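CBS domain-containing protein (Pyrococcus horikoshii, PDB 2YZQ) is of unknown function but binds S-adenosylmethionine through its CBS domains, which suggests a role in sensing or responding to this ligand. Local coordinates at residues P36-E41 and G101-I106; K67-V72 and L87-R92. All blocks are in the same frame, centred on the assembly; numbering follows the deposited sequence.

Interaction 1: P36-E41 and G101-I106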
# COMPACT_ATOMS: atom_id res chain seq x y z
N PRO A 36 -5.29 13.37 -10.83
CA PRO A 36 -5.88 12.84 -12.07
C PRO A 36 -5.62 13.91 -13.14
O PRO A 36 -5.63 15.10 -12.83
CB PRO A 36 -7.37 12.73 -11.73
CG PRO A 36 -7.36 12.49 -10.25
CD PRO A 36 -6.31 13.47 -9.78
N VAL A 37 -5.38 13.48 -14.37
CA VAL A 37 -5.11 14.42 -15.46
C VAL A 37 -6.29 14.46 -16.43
O VAL A 37 -6.78 13.42 -16.87
CB VAL A 37 -3.85 14.02 -16.25
CG1 VAL A 37 -3.59 15.03 -17.36
CG2 VAL A 37 -2.66 13.95 -15.31
N VAL A 38 -6.73 15.67 -16.76
CA VAL A 38 -7.86 15.85 -17.66
C VAL A 38 -7.56 16.81 -18.81
O VAL A 38 -6.59 17.57 -18.76
CB VAL A 38 -9.08 16.41 -16.90
CG1 VAL A 38 -9.48 15.46 -15.77
CG2 VAL A 38 -8.76 17.79 -16.34
N ASN A 39 -8.38 16.76 -19.84
CA ASN A 39 -8.21 17.65 -20.98
C ASN A 39 -9.09 18.88 -20.78
O ASN A 39 -9.72 19.03 -19.73
CB ASN A 39 -8.55 16.96 -22.30
CG ASN A 39 -9.94 16.37 -22.33
OD1 ASN A 39 -10.84 16.82 -21.62
ND2 ASN A 39 -10.14 15.36 -23.17
N LYS A 40 -9.14 19.76 -21.78
CA LYS A 40 -9.94 20.97 -21.66
C LYS A 40 -11.39 20.68 -21.30
O LYS A 40 -11.97 21.37 -20.46
CB LYS A 40 -9.87 21.77 -22.97
CG LYS A 40 -10.62 23.10 -22.91
CD LYS A 40 -10.08 24.00 -21.81
CE LYS A 40 -10.80 25.34 -21.78
NZ LYS A 40 -10.58 26.13 -23.03
N GLU A 41 -11.97 19.67 -21.94
CA GLU A 41 -13.36 19.29 -21.67
C GLU A 41 -13.52 18.77 -20.25
O GLU A 41 -14.63 18.71 -19.72
CB GLU A 41 -13.81 18.20 -22.66
CG GLU A 41 -14.09 18.69 -24.07
CD GLU A 41 -15.26 19.64 -24.14
OE1 GLU A 41 -16.34 19.31 -23.59
OE2 GLU A 41 -15.12 20.72 -24.75
N GLY A 101 -17.23 10.75 -18.29
CA GLY A 101 -15.85 10.30 -18.21
C GLY A 101 -14.98 11.29 -17.45
O GLY A 101 -13.75 11.27 -17.58
N LYS A 102 -15.62 12.15 -16.67
CA LYS A 102 -14.92 13.15 -15.88
C LYS A 102 -14.72 12.66 -14.45
O LYS A 102 -15.62 12.06 -13.86
CB LYS A 102 -15.71 14.46 -15.88
CG LYS A 102 -15.96 15.02 -17.27
CD LYS A 102 -16.49 16.44 -17.23
CE LYS A 102 -16.71 16.98 -18.64
NZ LYS A 102 -17.12 18.41 -18.66
N PRO A 103 -13.53 12.91 -13.88
CA PRO A 103 -13.21 12.48 -12.51
C PRO A 103 -14.09 13.11 -11.43
O PRO A 103 -14.18 14.33 -11.33
CB PRO A 103 -11.74 12.89 -12.35
CG PRO A 103 -11.23 12.92 -13.76
CD PRO A 103 -12.37 13.56 -14.50
N VAL A 104 -14.73 12.26 -10.63
CA VAL A 104 -15.58 12.74 -9.54
C VAL A 104 -15.08 12.21 -8.20
O VAL A 104 -15.60 12.57 -7.15
CB VAL A 104 -17.06 12.32 -9.73
CG1 VAL A 104 -17.63 12.99 -10.97
CG2 VAL A 104 -17.17 10.81 -9.83
N GLY A 105 -14.06 11.37 -8.24
CA GLY A 105 -13.52 10.83 -7.00
C GLY A 105 -12.27 10.01 -7.26
O GLY A 105 -11.93 9.74 -8.41
N ILE A 106 -11.59 9.65 -6.18
CA ILE A 106 -10.39 8.82 -6.25
C ILE A 106 -10.50 7.80 -5.12
O ILE A 106 -10.90 8.14 -4.00
CB ILE A 106 -9.10 9.66 -6.05
CG1 ILE A 106 -8.91 10.62 -7.22
CG2 ILE A 106 -7.89 8.73 -5.92
CD1 ILE A 106 -8.78 9.93 -8.57
O HOH W 1 -17.58 18.43 -21.29

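Interaction 2: K67-V72 and L87-R92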
# COMPACT_ATOMS: atom_id res chain seq x y z
N LYS A 67 0.65 8.69 -17.11
CA LYS A 67 0.31 7.34 -17.53
C LYS A 67 -1.16 7.31 -17.94
O LYS A 67 -2.03 7.71 -17.17
CB LYS A 67 0.58 6.32 -16.42
CG LYS A 67 -0.15 6.60 -15.11
CD LYS A 67 0.07 5.47 -14.11
CE LYS A 67 -0.49 4.15 -14.64
NZ LYS A 67 -0.31 3.02 -13.69
N ARG A 68 -1.42 6.83 -19.16
CA ARG A 68 -2.78 6.78 -19.69
C ARG A 68 -3.60 5.57 -19.26
O ARG A 68 -4.80 5.68 -19.01
CB ARG A 68 -2.74 6.83 -21.22
CG ARG A 68 -2.21 5.56 -21.87
CD ARG A 68 -2.20 5.66 -23.39
NE ARG A 68 -1.20 6.60 -23.88
CZ ARG A 68 0.11 6.46 -23.70
NH1 ARG A 68 0.59 5.41 -23.05
NH2 ARG A 68 0.95 7.37 -24.19
N ASP A 69 -2.96 4.41 -19.18
CA ASP A 69 -3.65 3.18 -18.80
C ASP A 69 -3.86 3.08 -17.29
O ASP A 69 -3.18 2.31 -16.61
CB ASP A 69 -2.86 1.96 -19.30
CG ASP A 69 -3.62 0.66 -19.09
OD1 ASP A 69 -4.73 0.52 -19.64
OD2 ASP A 69 -3.09 -0.22 -18.37
N VAL A 70 -4.82 3.84 -16.78
CA VAL A 70 -5.13 3.83 -15.35
C VAL A 70 -6.51 3.23 -15.12
O VAL A 70 -7.44 3.46 -15.89
CB VAL A 70 -5.10 5.25 -14.75
CG1 VAL A 70 -3.73 5.87 -14.96
CG2 VAL A 70 -6.18 6.11 -15.39
N PRO A 71 -6.67 2.43 -14.05
CA PRO A 71 -7.96 1.81 -13.75
C PRO A 71 -9.03 2.85 -13.41
O PRO A 71 -8.78 3.79 -12.66
CB PRO A 71 -7.64 0.89 -12.58
CG PRO A 71 -6.53 1.61 -11.88
CD PRO A 71 -5.67 2.07 -13.03
N VAL A 72 -10.22 2.67 -13.98
CA VAL A 72 -11.33 3.59 -13.74
C VAL A 72 -12.62 2.84 -13.44
O VAL A 72 -12.85 1.74 -13.95
CB VAL A 72 -11.58 4.51 -14.96
CG1 VAL A 72 -10.34 5.34 -15.24
CG2 VAL A 72 -11.96 3.68 -16.17
N LEU A 87 -5.91 -5.09 -8.56
CA LEU A 87 -5.12 -6.31 -8.61
C LEU A 87 -4.66 -6.62 -10.03
O LEU A 87 -3.56 -7.14 -10.23
CB LEU A 87 -5.94 -7.49 -8.06
CG LEU A 87 -6.26 -7.45 -6.57
CD1 LEU A 87 -7.30 -8.50 -6.22
CD2 LEU A 87 -4.98 -7.66 -5.77
N GLU A 88 -5.50 -6.30 -11.00
CA GLU A 88 -5.18 -6.54 -12.41
C GLU A 88 -4.04 -5.67 -12.93
O GLU A 88 -3.18 -6.15 -13.66
CB GLU A 88 -6.43 -6.31 -13.27
CG GLU A 88 -6.17 -6.34 -14.77
CD GLU A 88 -7.43 -6.14 -15.58
OE1 GLU A 88 -8.16 -5.16 -15.31
OE2 GLU A 88 -7.69 -6.95 -16.49
N TYR A 89 -4.03 -4.40 -12.55
CA TYR A 89 -2.99 -3.49 -13.00
C TYR A 89 -1.90 -3.29 -11.96
O TYR A 89 -0.96 -2.52 -12.18
CB TYR A 89 -3.61 -2.13 -13.35
CG TYR A 89 -4.78 -2.23 -14.31
CD1 TYR A 89 -4.63 -2.83 -15.56
CD2 TYR A 89 -6.03 -1.75 -13.96
CE1 TYR A 89 -5.71 -2.94 -16.44
CE2 TYR A 89 -7.12 -1.85 -14.83
CZ TYR A 89 -6.95 -2.45 -16.06
OH TYR A 89 -8.01 -2.55 -16.92
N ASP A 90 -2.01 -4.00 -10.84
CA ASP A 90 -1.04 -3.87 -9.76
C ASP A 90 -0.82 -2.39 -9.50
O ASP A 90 0.31 -1.91 -9.41
CB ASP A 90 0.28 -4.55 -10.15
CG ASP A 90 1.28 -4.59 -9.00
OD1 ASP A 90 0.86 -4.87 -7.86
OD2 ASP A 90 2.48 -4.34 -9.25
N TYR A 91 -1.93 -1.66 -9.40
CA TYR A 91 -1.90 -0.23 -9.15
C TYR A 91 -2.70 0.03 -7.88
O TYR A 91 -3.72 -0.61 -7.64
CB TYR A 91 -2.51 0.51 -10.35
CG TYR A 91 -2.15 1.98 -10.42
CD1 TYR A 91 -0.82 2.39 -10.48
CD2 TYR A 91 -3.14 2.96 -10.42
CE1 TYR A 91 -0.48 3.74 -10.55
CE2 TYR A 91 -2.82 4.31 -10.48
CZ TYR A 91 -1.49 4.69 -10.54
OH TYR A 91 -1.18 6.03 -10.59
N ARG A 92 -2.23 0.97 -7.06
CA ARG A 92 -2.86 1.26 -5.77
C ARG A 92 -4.04 2.23 -5.73
O ARG A 92 -4.46 2.64 -4.65
CB ARG A 92 -1.79 1.73 -4.79
CG ARG A 92 -0.72 0.68 -4.51
CD ARG A 92 0.38 1.24 -3.61
NE ARG A 92 -0.13 1.66 -2.30
CZ ARG A 92 -0.50 0.82 -1.33
NH1 ARG A 92 -0.41 -0.49 -1.51
NH2 ARG A 92 -0.96 1.31 -0.19

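Interaction 1: P36-E41 and G101-I106
P36 and V38 project from strand 36-38 toward P103 and I106 of strand 103-106, which runs antiparallel to it (170°) with the axes 9.4 Å apart. That spacing suits two layers packed through their side chains. CG, at the outer edge of the P36 ring, meets the CD1 end of I106 at 3.4 Å, closer than carbon atoms normally pack. V38 CG1 lies 3.7 Å from both P103 CG and P103 CD, the two side chains crossing at a slant. K102 reaches beyond this apolar patch. Its CB carries CG anti to the carbonyl carbon (chi1 -58°), and the extended chain then brings CD within 3.8 Å of E41 O. NZ makes a weak hydrogen bond to E41 O at 2.7 Å. CE is almost as near, 2.9 Å from E41 O, so the oxygen lies beside the CE-NZ bond and not straight beyond NZ. NZ also donates to water 1, which in turn donates to E41 OE1. A methionine in place of K102 would probably leave water 1 and the E41 carbonyl without their donor. P103 and I106 pack on V95 within their own sheet, while P36, V38 and L44 meet it from the sheet of strands 34-38 and 44-49.

Interaction 2: K67-V72 and L87-R92
P71 and Y89 bring the two backbones nearest, CA to CA 7.3 Å, where the irregular segment 67-72, with an inverse gamma turn centred on D69, passes the end of helix 79-89, which the chain leaves at D90 with positive phi. The P71 ring packs against two tyrosines. Its CB is 3.4 Å from Y89 CD2, the two side chains running past one another head to tail, while its CD is 3.7 Å from Y91 CD2, those side chains being roughly perpendicular. K67 and Y91 extend toward each other from their own backbones. K67 CG sits between the backbone N and the carbonyl carbon (chi1 57°) and the chain bends at chi3 (-62°), which sets NZ over one face of the Y91 ring. The cation-pi geometry is good: NZ lies 3.6 Å from the ring centroid, 27° off the normal. Displaced toward the CD1-CE1 side of the rim, K67 NZ lies 3.2 Å from Y91 CE1. D69 OD2 comes only to 4.1 Å from Y89 CD1, with carboxylate and ring nearly perpendicular. Beyond the two segments, R93 forms a second cation-pi contact with Y91. The chemistry is thus apolar and electrostatic: proline against aromatic carbon supplies close fit, and the lysine ammonium probably gains stabilisation from the Y91 pi cloud without a direct hydrogen bond between the segments.

In the fold
Interaction 2 is nested along the chain inside the loop closed by interaction 1; their centres are about 15 Å apart and their nearest atoms about 6 Å, so they do not touch. Common neighbours relate them: V95 of strand 93-97, which P103 and I106 touch, also bonds through its backbone to P71, while L44 of strand 44-49 meets P103 and V72. Neither contact lines the S-adenosylmethionine pocket, whose residues fall between 158 and 256. Interaction 1 is peripheral, its centre about 23 Å from that of the chain, against about 14 Å for interaction 2, where R92 makes a salt bridge to D270 of the C-terminal region.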